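D-methionine-binding lipoprotein MetQ (Escherichia coli, PDB 4YAH) binds methionine as the solute-binding component of an ATP-driven ABC transport system that carries D-methionine into the cell. Local coordinates at residues Y69-P72 and N73-L76. Numbering follows the deposited sequence.
Sequences YVLP and NEAL. With MET (methionine), chain B.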
# COMPACT_ATOMS: atom_id res chain seq x y z
N TYR A 69 -3.60 2.67 -8.13
CA TYR A 69 -2.19 2.85 -7.87
C TYR A 69 -1.41 3.35 -9.09
O TYR A 69 -0.19 3.51 -9.02
CB TYR A 69 -1.59 1.53 -7.40
CG TYR A 69 -1.88 1.12 -5.97
CD1 TYR A 69 -2.26 2.03 -5.00
CD2 TYR A 69 -1.70 -0.20 -5.58
CE1 TYR A 69 -2.44 1.65 -3.70
CE2 TYR A 69 -1.89 -0.59 -4.28
CZ TYR A 69 -2.25 0.32 -3.35
OH TYR A 69 -2.43 -0.11 -2.06
N VAL A 70 -2.10 3.58 -10.20
CA VAL A 70 -1.44 4.00 -11.44
C VAL A 70 -1.60 5.50 -11.68
O VAL A 70 -0.62 6.23 -11.89
CB VAL A 70 -2.01 3.20 -12.63
CG1 VAL A 70 -1.40 3.68 -13.97
CG2 VAL A 70 -1.74 1.70 -12.41
N LEU A 71 -2.84 5.99 -11.61
CA LEU A 71 -3.08 7.40 -11.93
C LEU A 71 -2.37 8.40 -11.01
O LEU A 71 -2.03 9.50 -11.46
CB LEU A 71 -4.58 7.69 -11.91
CG LEU A 71 -5.40 6.90 -12.93
CD1 LEU A 71 -6.89 7.27 -12.84
CD2 LEU A 71 -4.87 7.12 -14.33
N PRO A 72 -2.14 8.06 -9.73
CA PRO A 72 -1.46 9.10 -8.94
C PRO A 72 -0.05 9.46 -9.41
O PRO A 72 0.36 10.63 -9.32
CB PRO A 72 -1.42 8.50 -7.53
CG PRO A 72 -2.56 7.52 -7.51
CD PRO A 72 -2.64 6.96 -8.89
N ASN A 73 0.70 8.48 -9.92
CA ASN A 73 2.03 8.79 -10.44
C ASN A 73 1.95 9.49 -11.80
O ASN A 73 2.78 10.36 -12.09
CB ASN A 73 2.89 7.53 -10.52
CG ASN A 73 3.53 7.19 -9.20
OD1 ASN A 73 3.66 8.03 -8.31
ND2 ASN A 73 3.94 5.94 -9.06
N GLU A 74 0.96 9.14 -12.62
CA GLU A 74 0.72 9.85 -13.89
C GLU A 74 0.43 11.32 -13.63
O GLU A 74 0.98 12.21 -14.28
CB GLU A 74 -0.44 9.23 -14.67
CG GLU A 74 -0.21 7.79 -15.10
CD GLU A 74 -1.23 7.30 -16.13
OE1 GLU A 74 -2.19 8.05 -16.45
OE2 GLU A 74 -1.07 6.16 -16.62
N ALA A 75 -0.44 11.56 -12.65
CA ALA A 75 -0.86 12.91 -12.31
C ALA A 75 0.33 13.73 -11.83
O ALA A 75 0.50 14.88 -12.19
CB ALA A 75 -1.93 12.86 -11.23
N LEU A 76 1.16 13.11 -11.01
CA LEU A 76 2.36 13.77 -10.50
C LEU A 76 3.33 14.10 -11.62
O LEU A 76 3.83 15.21 -11.70
CB LEU A 76 3.03 12.88 -9.46
CG LEU A 76 4.34 13.39 -8.87
CD1 LEU A 76 4.16 14.76 -8.25
CD2 LEU A 76 4.88 12.40 -7.86
N MET B . -0.39 1.30 0.96
CA MET B . 0.07 0.19 0.12
C MET B . 0.79 -0.82 0.97
O MET B . 1.66 -0.43 1.75
CB MET B . 1.01 0.70 -0.98
CG MET B . 1.39 -0.35 -2.02
SD MET B . 2.50 0.26 -3.30
CE MET B . 1.37 1.26 -4.27
OXT MET B . 0.51 -2.03 0.87
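Val-70 O receives two amide donors where the chain turns into helix 71-78, and both bonds are weak: Glu-74 N approaches it nearly straight (166°) but at a long 3.4 Å, and Asn-73 N is badly bent (129°). Regular i to i+4 bonding follows, with Ala-75 N at 2.9 Å from Leu-71 O and Leu-76 N at 3.1 Å from Pro-72 O. Pro-72 has no N-H to give, and at the second position of the helix none is needed. The amides of Val-70 and Leu-71, just at the start of the helix, both bond to Asp-68 OD2. Glu-74 leaves the backbone with CG opposite the carbonyl carbon (chi1 -63°) and then runs extended, alongside Val-70, carrying OE2 to 3.6 Å from Val-70 CG1, while OE1 lies 3.5 Å from Leu-71 CD2; the charge itself is met by a salt bridge from OE2 to Arg-99. This helix follows strand 60-66 in the periplasmic-binding-protein fold, and its leading loop reaches the methionine site between the two lobes. There Tyr-69 offers a ring face to the ligand: methyl CE sits 3.5 Å above the plane, over the centre, a CH-pi contact. Tyr-69 OH, 3.3 Å from ligand CA, is hydrogen-bonded to Thr-204 OG1, itself a partner of the ligand, and Tyr-69 O to Tyr-91 OH. The buried amide of Asn-73 is satisfied at both ends, ND2 by Gln-95 and the pocket residue Gln-87, OD1 by Asn-84.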